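Local coordinates for protein putative glucoamylase (Bacteroides uniformis, PDB 4GL3) that is a putative glucoamylase, probably a glycoside hydrolase that acts on glucose-containing glycans, although its substrate is not established, at residues Arg75-Glu80 / Thr147-Ile151; Gln23-Phe27 / Arg70-Thr74; Phe115-Asp119 / Trp184-His188; Ala49-Ile54 / Ala102-Lys108. One frame throughout, in Å; residues are numbered along the deposited sequence.

Contact 1: residues Arg75-Glu80 / Thr147-Ile151; sequences REQGAE and TENRI
Arg75 reaches Glu148 because its CG lies trans to the backbone N (chi1 -161°) and its chain stays extended from CG to NE. Glu148 holds CG beside its own backbone N and extends beyond it. The two side chains cross at about a right angle. Arg75 grips the carboxylate side-on with two nitrogens. Arg75 NE donates to Glu148 OE2 at 2.7 Å, and Arg75 NH2 to Glu148 OE1 at 2.9 Å. Both bonds are nearly straight and use syn lone pairs. The two planes are only 21° apart, so the pair is close to flat.

Next to this salt bridge, Ala79 packs against the other helix. Its CB lies 3.9 Å from Thr147 CG2, and its carbonyl O is 3.5 Å from Ile151 CD1. The contact joins helix 75-90 to helix 146-161, consistent with the largely helical six-hairpin clan of this family. The axes of the short segments pass 10.5 Å apart at 37°. Phe141 packs on Ala79, Glu148 and Ile151.

Each charged group has a further partner: Arg75 NH2 also bonds Tyr140 O, and Glu148 OE1 accepts from Lys143 N. This paired, bidentate setting would probably favour an ionised Glu148 despite its burial.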
loop_
_atom_site.group_PDB
_atom_site.type_symbol
_atom_site.label_atom_id
_atom_site.label_comp_id
_atom_site.label_asym_id
_atom_site.label_seq_id
_atom_site.Cartn_x
_atom_site.Cartn_y
_atom_site.Cartn_z
ATOM N N ARG A 75 -8.935 -16.365 15.217
ATOM C CA ARG A 75 -8.949 -16.809 13.853
ATOM C C ARG A 75 -10.379 -16.961 13.322
ATOM O O ARG A 75 -10.626 -16.709 12.169
ATOM C CB ARG A 75 -8.249 -18.149 13.691
ATOM C CG ARG A 75 -7.863 -18.357 12.228
ATOM C CD ARG A 75 -7.735 -19.810 11.928
ATOM N NE ARG A 75 -7.496 -20.083 10.515
ATOM C CZ ARG A 75 -6.314 -20.092 9.914
ATOM N NH1 ARG A 75 -5.191 -19.760 10.532
ATOM N NH2 ARG A 75 -6.276 -20.430 8.654
ATOM N N GLU A 76 -11.283 -17.433 14.165
ATOM C CA GLU A 76 -12.682 -17.574 13.789
ATOM C C GLU A 76 -13.264 -16.180 13.523
ATOM O O GLU A 76 -13.974 -16.008 12.545
ATOM C CB GLU A 76 -13.486 -18.324 14.862
ATOM C CG GLU A 76 -13.047 -19.781 15.097
ATOM C CD GLU A 76 -11.603 -19.924 15.647
ATOM O OE1 GLU A 76 -11.151 -19.134 16.534
ATOM O OE2 GLU A 76 -10.876 -20.831 15.177
ATOM N N GLN A 77 -12.934 -15.189 14.358
ATOM C CA GLN A 77 -13.432 -13.834 14.121
ATOM C C GLN A 77 -12.899 -13.266 12.841
ATOM O O GLN A 77 -13.641 -12.619 12.090
ATOM C CB GLN A 77 -13.106 -12.869 15.245
ATOM C CG GLN A 77 -13.824 -13.133 16.551
ATOM C CD GLN A 77 -13.253 -12.258 17.670
ATOM O OE1 GLN A 77 -12.048 -12.191 17.895
ATOM N NE2 GLN A 77 -14.124 -11.550 18.332
ATOM N N GLY A 78 -11.615 -13.471 12.600
ATOM C CA GLY A 78 -10.987 -12.914 11.446
ATOM C C GLY A 78 -11.506 -13.530 10.148
ATOM O O GLY A 78 -11.719 -12.834 9.153
ATOM N N ALA A 79 -11.711 -14.841 10.171
ATOM C CA ALA A 79 -12.268 -15.581 9.025
ATOM C C ALA A 79 -13.695 -15.121 8.727
ATOM O O ALA A 79 -14.091 -14.950 7.567
ATOM C CB ALA A 79 -12.222 -17.086 9.302
ATOM N N GLU A 80 -14.473 -14.905 9.783
ATOM C CA GLU A 80 -15.846 -14.447 9.624
ATOM C C GLU A 80 -15.884 -13.101 8.909
ATOM O O GLU A 80 -16.640 -12.914 7.918
ATOM C CB GLU A 80 -16.544 -14.379 10.995
ATOM C CG GLU A 80 -17.965 -13.819 10.953
ATOM C CD GLU A 80 -18.574 -13.773 12.341
ATOM O OE1 GLU A 80 -17.878 -13.338 13.302
ATOM O OE2 GLU A 80 -19.731 -14.196 12.470
ATOM N N THR A 147 -16.192 -21.976 6.284
ATOM C CA THR A 147 -15.864 -20.580 6.109
ATOM C C THR A 147 -14.607 -20.393 5.250
ATOM O O THR A 147 -14.586 -19.580 4.327
ATOM C CB THR A 147 -15.700 -19.878 7.459
ATOM O OG1 THR A 147 -16.944 -19.936 8.154
ATOM C CG2 THR A 147 -15.291 -18.438 7.299
ATOM N N GLU A 148 -13.563 -21.161 5.526
ATOM C CA GLU A 148 -12.284 -20.920 4.865
ATOM C C GLU A 148 -12.290 -21.568 3.486
ATOM O O GLU A 148 -11.650 -21.066 2.578
ATOM C CB GLU A 148 -11.082 -21.370 5.716
ATOM C CG GLU A 148 -11.059 -20.690 7.076
ATOM C CD GLU A 148 -9.727 -20.766 7.808
ATOM O OE1 GLU A 148 -8.700 -21.207 7.216
ATOM O OE2 GLU A 148 -9.707 -20.332 8.989
ATOM N N ASN A 149 -13.036 -22.648 3.308
ATOM C CA ASN A 149 -13.191 -23.217 1.975
ATOM C C ASN A 149 -13.828 -22.177 1.067
ATOM O O ASN A 149 -13.398 -22.013 -0.079
ATOM C CB ASN A 149 -14.016 -24.505 1.987
ATOM C CG ASN A 149 -13.290 -25.665 2.650
ATOM O OD1 ASN A 149 -12.061 -25.644 2.820
ATOM N ND2 ASN A 149 -14.053 -26.692 3.034
ATOM N N ARG A 150 -14.801 -21.442 1.606
ATOM C CA ARG A 150 -15.572 -20.483 0.823
ATOM C C ARG A 150 -14.757 -19.218 0.555
ATOM O O ARG A 150 -14.817 -18.670 -0.528
ATOM C CB ARG A 150 -16.841 -20.141 1.564
ATOM C CG ARG A 150 -17.822 -19.252 0.803
ATOM C CD ARG A 150 -18.811 -20.085 -0.003
ATOM N NE ARG A 150 -18.464 -20.168 -1.424
ATOM C CZ ARG A 150 -18.955 -19.386 -2.388
ATOM N NH1 ARG A 150 -19.839 -18.423 -2.114
ATOM N NH2 ARG A 150 -18.552 -19.560 -3.653
ATOM N N ILE A 151 -14.004 -18.748 1.553
ATOM C CA ILE A 151 -13.045 -17.674 1.354
ATOM C C ILE A 151 -12.118 -17.954 0.174
ATOM O O ILE A 151 -11.954 -17.124 -0.709
ATOM C CB ILE A 151 -12.181 -17.404 2.614
ATOM C CG1 ILE A 151 -12.997 -16.734 3.744
ATOM C CG2 ILE A 151 -11.032 -16.483 2.251
ATOM C CD1 ILE A 151 -12.369 -16.768 5.134
#

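Contact 2: residues Gln23-Phe27 / Arg70-Thr74; sequences QKQTF and RGFVT
Phe72 lays its ring against the helical turn of Gln23 and Lys24. Its CG sits beside the backbone N and anti to the carbonyl carbon; with chi1 -55° this sets the ring over Lys24 CA. That CA makes a CH-pi contact with one face, 3.9 Å from the Phe72 ring centroid. Arg70 bends at chi2, and its CB covers the opposite face, so the ring is held between its own loop and the helix. Lys24 runs extended as far as CE, with CB and CG along the ring; Lys24 CB lies 3.6 Å from Phe72 CZ. Gln23 CB touches the same end of the ring.

Phe27 sends CG trans to its backbone N (chi1 178°). This turns one face of its ring to Phe72, whose CD2 lies 3.9 Å from Phe27 CG. The ring planes meet obliquely at 49°, with centroids 5.5 Å apart. Val73 CG1 comes to the edge of the Phe27 ring, 3.9 Å from CE2. With Phe72 cut back to an alanine, a gap would probably open between Lys24 and Arg70, and one face of the Phe27 ring would lose its cover.

The polar ends look to helix 378-393: Gln23 OE1 bonds Arg392, and Arg70 NE forms a salt bridge with Glu389. Gly71 closes the preceding helix in a Schellman motif, and Thr74 is the N-cap of helix 75-90. No hydrogen bond joins the two segments directly. Their cohesion is therefore apolar and aromatic, resting on how the Phe72 ring fits against the helix.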
loop_
_atom_site.group_PDB
_atom_site.type_symbol
_atom_site.label_atom_id
_atom_site.label_comp_id
_atom_site.label_asym_id
_atom_site.label_seq_id
_atom_site.Cartn_x
_atom_site.Cartn_y
_atom_site.Cartn_z
ATOM N N GLN A 23 0.682 -1.321 16.325
ATOM C CA GLN A 23 -0.109 -2.225 15.500
ATOM C C GLN A 23 -1.530 -2.397 16.042
ATOM O O GLN A 23 -2.503 -2.383 15.286
ATOM C CB GLN A 23 0.584 -3.589 15.428
ATOM C CG GLN A 23 1.878 -3.615 14.643
ATOM C CD GLN A 23 2.407 -5.040 14.537
ATOM O OE1 GLN A 23 2.857 -5.596 15.547
ATOM N NE2 GLN A 23 2.314 -5.656 13.330
ATOM N N LYS A 24 -1.650 -2.578 17.348
ATOM C CA LYS A 24 -2.945 -2.805 17.982
ATOM C C LYS A 24 -3.858 -1.583 17.895
ATOM O O LYS A 24 -5.032 -1.726 17.625
ATOM C CB LYS A 24 -2.745 -3.163 19.441
ATOM C CG LYS A 24 -3.988 -3.639 20.233
ATOM C CD LYS A 24 -3.505 -3.972 21.669
ATOM C CE LYS A 24 -4.591 -4.460 22.603
ATOM N NZ LYS A 24 -5.170 -5.729 22.114
ATOM N N GLN A 25 -3.329 -0.396 18.171
ATOM C CA GLN A 25 -4.138 0.813 18.129
ATOM C C GLN A 25 -4.572 1.123 16.688
ATOM O O GLN A 25 -5.731 1.484 16.451
ATOM C CB GLN A 25 -3.393 2.016 18.727
ATOM C CG GLN A 25 -4.315 3.188 19.098
ATOM C CD GLN A 25 -4.764 3.134 20.539
ATOM O OE1 GLN A 25 -4.776 2.064 21.158
ATOM N NE2 GLN A 25 -5.108 4.275 21.088
ATOM N N THR A 26 -3.657 0.957 15.737
ATOM C CA THR A 26 -3.934 1.248 14.336
ATOM C C THR A 26 -4.938 0.227 13.775
ATOM O O THR A 26 -5.748 0.541 12.910
ATOM C CB THR A 26 -2.607 1.345 13.520
ATOM O OG1 THR A 26 -1.666 2.186 14.234
ATOM C CG2 THR A 26 -2.832 1.920 12.107
ATOM N N PHE A 27 -4.874 -0.997 14.273
ATOM C CA PHE A 27 -5.753 -2.078 13.837
ATOM C C PHE A 27 -7.237 -1.699 14.026
ATOM O O PHE A 27 -8.108 -2.142 13.267
ATOM C CB PHE A 27 -5.381 -3.373 14.569
ATOM C CG PHE A 27 -6.252 -4.551 14.247
ATOM C CD1 PHE A 27 -6.098 -5.234 13.062
ATOM C CD2 PHE A 27 -7.198 -4.986 15.144
ATOM C CE1 PHE A 27 -6.887 -6.336 12.771
ATOM C CE2 PHE A 27 -8.008 -6.078 14.864
ATOM C CZ PHE A 27 -7.844 -6.764 13.670
ATOM N N ARG A 70 -1.315 -11.724 15.704
ATOM C CA ARG A 70 -0.943 -10.991 16.918
ATOM C C ARG A 70 -1.928 -11.186 18.065
ATOM O O ARG A 70 -1.694 -10.695 19.168
ATOM C CB ARG A 70 -0.779 -9.496 16.640
ATOM C CG ARG A 70 0.506 -9.149 15.890
ATOM C CD ARG A 70 1.721 -9.208 16.797
ATOM N NE ARG A 70 2.917 -9.463 15.971
ATOM C CZ ARG A 70 4.115 -9.785 16.446
ATOM N NH1 ARG A 70 4.319 -9.851 17.756
ATOM N NH2 ARG A 70 5.107 -10.050 15.612
ATOM N N GLY A 71 -3.005 -11.932 17.830
ATOM C CA GLY A 71 -3.978 -12.182 18.868
ATOM C C GLY A 71 -4.897 -10.995 19.159
ATOM O O GLY A 71 -5.574 -10.984 20.178
ATOM N N PHE A 72 -4.965 -10.017 18.268
ATOM C CA PHE A 72 -5.925 -8.920 18.424
ATOM C C PHE A 72 -7.359 -9.402 18.225
ATOM O O PHE A 72 -8.263 -8.851 18.834
ATOM C CB PHE A 72 -5.661 -7.753 17.454
ATOM C CG PHE A 72 -4.261 -7.170 17.511
ATOM C CD1 PHE A 72 -3.501 -7.221 18.665
ATOM C CD2 PHE A 72 -3.731 -6.563 16.389
ATOM C CE1 PHE A 72 -2.229 -6.689 18.689
ATOM C CE2 PHE A 72 -2.475 -6.041 16.401
ATOM C CZ PHE A 72 -1.716 -6.092 17.556
ATOM N N VAL A 73 -7.560 -10.392 17.349
ATOM C CA VAL A 73 -8.853 -11.090 17.191
ATOM C C VAL A 73 -8.576 -12.600 17.087
ATOM O O VAL A 73 -7.425 -13.005 16.838
ATOM C CB VAL A 73 -9.660 -10.613 15.923
ATOM C CG1 VAL A 73 -10.100 -9.161 16.054
ATOM C CG2 VAL A 73 -8.867 -10.831 14.629
ATOM N N THR A 74 -9.598 -13.432 17.266
ATOM C CA THR A 74 -9.416 -14.862 17.056
ATOM C C THR A 74 -9.453 -15.194 15.549
ATOM O O THR A 74 -9.903 -14.397 14.683
ATOM C CB THR A 74 -10.460 -15.732 17.774
ATOM O OG1 THR A 74 -11.719 -15.579 17.106
ATOM C CG2 THR A 74 -10.567 -15.443 19.314
#

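Contact 3: residues Phe115-Asp119 / Trp184-His188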
loop_
_atom_site.group_PDB
_atom_site.type_symbol
_atom_site.label_atom_id
_atom_site.label_comp_id
_atom_site.label_asym_id
_atom_site.label_seq_id
_atom_site.Cartn_x
_atom_site.Cartn_y
_atom_site.Cartn_z
ATOM N N PHE A 115 -14.429 9.055 -8.304
ATOM C CA PHE A 115 -13.321 9.747 -7.687
ATOM C C PHE A 115 -13.145 11.153 -8.322
ATOM O O PHE A 115 -12.748 12.080 -7.642
ATOM C CB PHE A 115 -12.052 8.917 -7.788
ATOM C CG PHE A 115 -10.914 9.452 -6.962
ATOM C CD1 PHE A 115 -10.937 9.345 -5.569
ATOM C CD2 PHE A 115 -9.834 10.085 -7.561
ATOM C CE1 PHE A 115 -9.898 9.845 -4.786
ATOM C CE2 PHE A 115 -8.782 10.564 -6.772
ATOM C CZ PHE A 115 -8.828 10.461 -5.389
ATOM N N SER A 116 -13.445 11.283 -9.614
ATOM C CA SER A 116 -13.517 12.561 -10.301
ATOM C C SER A 116 -14.513 12.410 -11.460
ATOM O O SER A 116 -15.069 11.336 -11.691
ATOM C CB SER A 116 -12.130 12.965 -10.805
ATOM O OG SER A 116 -11.722 12.076 -11.824
ATOM N N ARG A 117 -14.745 13.485 -12.174
ATOM C CA ARG A 117 -15.769 13.517 -13.212
ATOM C C ARG A 117 -15.718 12.372 -14.215
ATOM O O ARG A 117 -16.747 11.781 -14.503
ATOM C CB ARG A 117 -15.757 14.860 -13.898
ATOM C CG ARG A 117 -16.901 15.075 -14.902
ATOM C CD ARG A 117 -17.048 16.542 -15.229
ATOM N NE ARG A 117 -18.138 16.791 -16.190
ATOM C CZ ARG A 117 -18.001 17.136 -17.460
ATOM N NH1 ARG A 117 -16.797 17.334 -18.000
ATOM N NH2 ARG A 117 -19.082 17.356 -18.192
ATOM N N LYS A 118 -14.538 12.074 -14.754
ATOM C CA LYS A 118 -14.378 11.026 -15.736
ATOM C C LYS A 118 -13.813 9.715 -15.141
ATOM O O LYS A 118 -13.614 8.750 -15.868
ATOM C CB LYS A 118 -13.484 11.525 -16.844
ATOM C CG LYS A 118 -14.031 12.730 -17.620
ATOM C CD LYS A 118 -13.387 12.857 -18.982
ATOM C CE LYS A 118 -13.925 14.070 -19.745
ATOM N NZ LYS A 118 -13.262 14.279 -21.058
ATOM N N ASP A 119 -13.525 9.702 -13.824
ATOM C CA ASP A 119 -12.998 8.504 -13.109
ATOM C C ASP A 119 -14.130 7.871 -12.307
ATOM O O ASP A 119 -14.240 8.035 -11.080
ATOM C CB ASP A 119 -11.839 8.906 -12.191
ATOM C CG ASP A 119 -11.161 7.722 -11.483
ATOM O OD1 ASP A 119 -11.533 6.530 -11.692
ATOM O OD2 ASP A 119 -10.190 8.044 -10.737
ATOM N N TRP A 184 -11.771 5.293 -22.466
ATOM C CA TRP A 184 -10.348 5.490 -22.148
ATOM C C TRP A 184 -9.953 6.936 -21.954
ATOM O O TRP A 184 -8.746 7.282 -22.024
ATOM C CB TRP A 184 -9.485 4.863 -23.283
ATOM C CG TRP A 184 -9.798 3.385 -23.486
ATOM C CD1 TRP A 184 -10.531 2.835 -24.506
ATOM C CD2 TRP A 184 -9.414 2.309 -22.652
ATOM N NE1 TRP A 184 -10.643 1.473 -24.330
ATOM C CE2 TRP A 184 -9.967 1.125 -23.203
ATOM C CE3 TRP A 184 -8.694 2.223 -21.462
ATOM C CZ2 TRP A 184 -9.780 -0.124 -22.639
ATOM C CZ3 TRP A 184 -8.494 0.987 -20.903
ATOM C CH2 TRP A 184 -9.060 -0.176 -21.478
ATOM N N ALA A 185 -10.912 7.825 -21.701
ATOM C CA ALA A 185 -10.618 9.268 -21.647
ATOM C C ALA A 185 -9.600 9.661 -20.533
ATOM O O ALA A 185 -8.927 10.645 -20.675
ATOM C CB ALA A 185 -11.889 10.092 -21.483
HETATM N N MSE A 186 -9.505 8.934 -19.441
HETATM C CA MSE A 186 -8.536 9.257 -18.370
HETATM C C MSE A 186 -7.115 9.119 -18.970
HETATM O O MSE A 186 -6.200 9.864 -18.623
HETATM C CB MSE A 186 -8.723 8.365 -17.116
HETATM C CG MSE A 186 -9.943 8.689 -16.180
HETATM SE SE MSE A 186 -9.914 10.516 -15.481
HETATM C CE MSE A 186 -8.491 10.120 -14.091
ATOM N N ASN A 187 -6.946 8.164 -19.865
ATOM C CA ASN A 187 -5.734 8.077 -20.688
ATOM C C ASN A 187 -4.436 8.208 -19.847
ATOM O O ASN A 187 -3.536 8.956 -20.220
ATOM C CB ASN A 187 -5.755 9.157 -21.803
ATOM C CG ASN A 187 -4.680 8.924 -22.834
ATOM O OD1 ASN A 187 -4.300 7.783 -23.057
ATOM N ND2 ASN A 187 -4.159 9.971 -23.426
ATOM N N HIS A 188 -4.328 7.417 -18.763
ATOM C CA HIS A 188 -3.199 7.531 -17.819
ATOM C C HIS A 188 -2.380 6.220 -17.910
ATOM O O HIS A 188 -2.764 5.204 -17.362
ATOM C CB HIS A 188 -3.775 7.782 -16.429
ATOM C CG HIS A 188 -2.782 8.173 -15.384
ATOM N ND1 HIS A 188 -1.475 7.747 -15.384
ATOM C CD2 HIS A 188 -2.936 8.888 -14.247
ATOM C CE1 HIS A 188 -0.854 8.224 -14.323
ATOM N NE2 HIS A 188 -1.719 8.918 -13.614
#
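Asp119, which touches Met186 through its side chain, accepts a bond at its carbonyl O from Phe115 N at 3.0 Å. A second bond, from Asp119 N to Ser116 O at 3.1 Å, tightens the same loop. These bonds lie within 115-119; no hydrogen bond crosses to 184-188.

The crossing is made by Met186, modelled as selenomethionine. Its chain bends at chi2 (-58°) and again at chi3 (-77°), which brings the end over the Lys118 carbonyl and against Asp119 CB. Met186 CG lies 3.7 Å from Lys118 O. The selenium is 4.0 Å from Lys118 CB, and the terminal CE is 4.0 Å from Asp119 CB. Lys118 keeps an extended chain beyond CG and lays its CD against Ala185 CB at 4.0 Å. The aliphatic part of the lysine thus does the touching. These are weak dispersion contacts at the protein surface.

Trp184 to Asn187 form a type I beta turn, which presents Ala185 and Met186 to the other loop. The segment 115-119 links strands 112-113 and 122-123, while 184-188 runs between strand 177-178 and helix 197-205. His177 of strand 177-178 is touched by both Asp119 and Met186.

Contact 4: residues Ala49-Ile54 / Ala102-Lys108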
loop_
_atom_site.group_PDB
_atom_site.type_symbol
_atom_site.label_atom_id
_atom_site.label_comp_id
_atom_site.label_asym_id
_atom_site.label_seq_id
_atom_site.Cartn_x
_atom_site.Cartn_y
_atom_site.Cartn_z
ATOM N N ALA A 49 -19.914 9.325 5.640
ATOM C CA ALA A 49 -20.264 8.108 6.364
ATOM C C ALA A 49 -20.282 6.913 5.372
ATOM O O ALA A 49 -20.279 5.773 5.773
ATOM C CB ALA A 49 -21.615 8.286 7.047
ATOM N N GLU A 50 -20.292 7.180 4.067
ATOM C CA GLU A 50 -20.635 6.161 3.068
ATOM C C GLU A 50 -19.469 5.588 2.266
ATOM O O GLU A 50 -19.650 4.569 1.591
ATOM C CB GLU A 50 -21.606 6.775 2.045
ATOM C CG GLU A 50 -22.818 7.489 2.647
ATOM C CD GLU A 50 -23.830 6.495 3.195
ATOM O OE1 GLU A 50 -24.414 5.723 2.404
ATOM O OE2 GLU A 50 -24.053 6.472 4.420
ATOM N N THR A 51 -18.326 6.268 2.265
ATOM C CA THR A 51 -17.215 5.960 1.355
ATOM C C THR A 51 -16.293 4.860 1.833
ATOM O O THR A 51 -15.801 4.911 2.954
ATOM C CB THR A 51 -16.352 7.204 1.152
ATOM O OG1 THR A 51 -17.230 8.235 0.786
ATOM C CG2 THR A 51 -15.248 7.001 0.035
ATOM N N ALA A 52 -16.111 3.850 0.998
ATOM C CA ALA A 52 -15.123 2.775 1.218
ATOM C C ALA A 52 -14.071 2.923 0.138
ATOM O O ALA A 52 -14.375 3.283 -1.014
ATOM C CB ALA A 52 -15.780 1.418 1.125
ATOM N N THR A 53 -12.820 2.673 0.482
ATOM C CA THR A 53 -11.758 2.721 -0.505
ATOM C C THR A 53 -11.211 1.340 -0.797
ATOM O O THR A 53 -10.915 0.559 0.110
ATOM C CB THR A 53 -10.703 3.756 -0.108
ATOM O OG1 THR A 53 -9.786 3.920 -1.193
ATOM C CG2 THR A 53 -10.002 3.373 1.232
ATOM N N ILE A 54 -11.087 1.005 -2.075
ATOM C CA ILE A 54 -10.710 -0.375 -2.445
ATOM C C ILE A 54 -9.267 -0.734 -2.153
ATOM O O ILE A 54 -9.029 -1.851 -1.653
ATOM C CB ILE A 54 -11.122 -0.711 -3.906
ATOM C CG1 ILE A 54 -12.671 -0.908 -3.960
ATOM C CG2 ILE A 54 -10.370 -1.908 -4.498
ATOM C CD1 ILE A 54 -13.265 -2.215 -3.381
ATOM N N ALA A 102 -13.967 0.087 -8.800
ATOM C CA ALA A 102 -13.686 1.507 -8.671
ATOM C C ALA A 102 -12.748 1.822 -7.470
ATOM O O ALA A 102 -12.500 0.964 -6.606
ATOM C CB ALA A 102 -14.987 2.330 -8.619
ATOM N N HIS A 103 -12.148 3.019 -7.487
ATOM C CA HIS A 103 -11.324 3.517 -6.381
ATOM C C HIS A 103 -12.217 3.585 -5.123
ATOM O O HIS A 103 -11.849 3.079 -4.070
ATOM C CB HIS A 103 -10.736 4.849 -6.800
ATOM C CG HIS A 103 -9.778 5.482 -5.826
ATOM N ND1 HIS A 103 -8.921 6.506 -6.213
ATOM C CD2 HIS A 103 -9.569 5.293 -4.499
ATOM C CE1 HIS A 103 -8.209 6.892 -5.157
ATOM N NE2 HIS A 103 -8.590 6.178 -4.105
ATOM N N TRP A 104 -13.368 4.239 -5.242
ATOM C CA TRP A 104 -14.315 4.387 -4.137
ATOM C C TRP A 104 -15.639 3.698 -4.460
ATOM O O TRP A 104 -16.091 3.742 -5.593
ATOM C CB TRP A 104 -14.613 5.863 -3.895
ATOM C CG TRP A 104 -13.528 6.644 -3.206
ATOM C CD1 TRP A 104 -12.413 6.165 -2.641
ATOM C CD2 TRP A 104 -13.516 8.054 -2.997
ATOM N NE1 TRP A 104 -11.684 7.186 -2.078
ATOM C CE2 TRP A 104 -12.341 8.359 -2.289
ATOM C CE3 TRP A 104 -14.391 9.090 -3.343
ATOM C CZ2 TRP A 104 -11.997 9.661 -1.907
ATOM C CZ3 TRP A 104 -14.067 10.397 -2.943
ATOM C CH2 TRP A 104 -12.869 10.664 -2.240
HETATM N N MSE A 105 -16.236 3.076 -3.455
HETATM C CA MSE A 105 -17.610 2.583 -3.511
HETATM C C MSE A 105 -18.336 2.823 -2.197
HETATM O O MSE A 105 -17.709 3.100 -1.132
HETATM C CB MSE A 105 -17.669 1.066 -3.834
HETATM C CG MSE A 105 -16.994 0.181 -2.867
HETATM SE SE MSE A 105 -17.347 -1.733 -3.142
HETATM C CE MSE A 105 -16.705 -1.864 -4.951
ATOM N N ASN A 106 -19.657 2.763 -2.273
ATOM C CA ASN A 106 -20.464 2.914 -1.095
ATOM C C ASN A 106 -20.273 1.652 -0.252
ATOM O O ASN A 106 -20.510 0.553 -0.742
ATOM C CB ASN A 106 -21.899 3.151 -1.496
ATOM C CG ASN A 106 -22.813 3.371 -0.331
ATOM O OD1 ASN A 106 -22.925 2.521 0.565
ATOM N ND2 ASN A 106 -23.538 4.475 -0.359
ATOM N N GLY A 107 -19.839 1.814 0.997
ATOM C CA GLY A 107 -19.535 0.676 1.879
ATOM C C GLY A 107 -20.745 -0.109 2.398
ATOM O O GLY A 107 -20.591 -1.148 2.985
ATOM N N LYS A 108 -21.952 0.410 2.167
ATOM C CA LYS A 108 -23.178 -0.302 2.449
ATOM C C LYS A 108 -23.787 -0.925 1.176
ATOM O O LYS A 108 -24.186 -2.045 1.214
ATOM C CB LYS A 108 -24.236 0.606 3.092
ATOM C CG LYS A 108 -23.744 1.563 4.175
ATOM C CD LYS A 108 -24.916 2.402 4.718
ATOM C CE LYS A 108 -24.613 3.118 6.036
ATOM N NZ LYS A 108 -23.313 3.851 6.024
HETATM O O HOH W 1 -26.123 4.218 1.467
#
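Glu50 starts with CB 3.8 Å from Asn106 ND2, then bends at chi2 (-74°) to carry its carboxylate past Asn106 to Lys108. Glu50 OE1 accepts from Asn106 ND2 at 3.2 Å on its anti side, a little out of plane. A water also lies between these two groups, though its bond to Glu50 OE1 is doubtfully short. Glu50 OE2 forms a salt bridge with Lys108 NZ at 3.2 Å. The amine approaches from above the carboxylate plane, 52° out of it. A glutamine here would probably cost the Lys108 amine this carboxylate partner.

The Glu50 backbone also takes part: its O accepts from Gly107 N at 2.8 Å. Asn106 OD1 accepts from Lys108 N in an Asx turn, which fixes the amide beside the glutamate.

Next come the antiparallel strands. Ala52 and Met105, a selenomethionine, form a hydrogen-bonded pair, with Ala52 N to Met105 O at 2.8 Å and Met105 N to Ala52 O at 3.1 Å. Ile54 N then bonds His103 O. Thr51 CG2 sits over the Trp104 indole, 3.7 Å from the centroid of the five-membered ring and 14° off its normal. Thr53 OG1 meets the indole edge instead.

Strand 104-106 is the middle of a three-stranded antiparallel sheet, between 51-53 and 112-113. Ala52 and Met105 face Leu40, with Met105 also on Phe88 of helix 75-90. On the other face Thr53 touches Glu126 of helix 124-140, and Trp104 meets Phe115 edge-to-face.

How the contacts relate
Contacts 1 and 2 follow directly on one another at Thr74 and Arg75. Their centres are about 17 Å apart, and they share no other touch. Contact 4 lies about 23 Å from each, centre to centre, but helix 75-90 connects it to contact 1: its start carries the salt bridge and its later residues Phe88 and Leu89 pack on contact 4. Contacts 3 and 4 touch: Phe115 of contact 3 stacks on His103 of contact 4, with Phe115 CE1 3.4 Å from His103 CE1. Glycerol lies about 3 Å from the His103 side chain, and Tris about 4 Å. Glycerol also lies about 3 Å from that of Asp119. These are probably crystallisation additives, though they may mark a pocket.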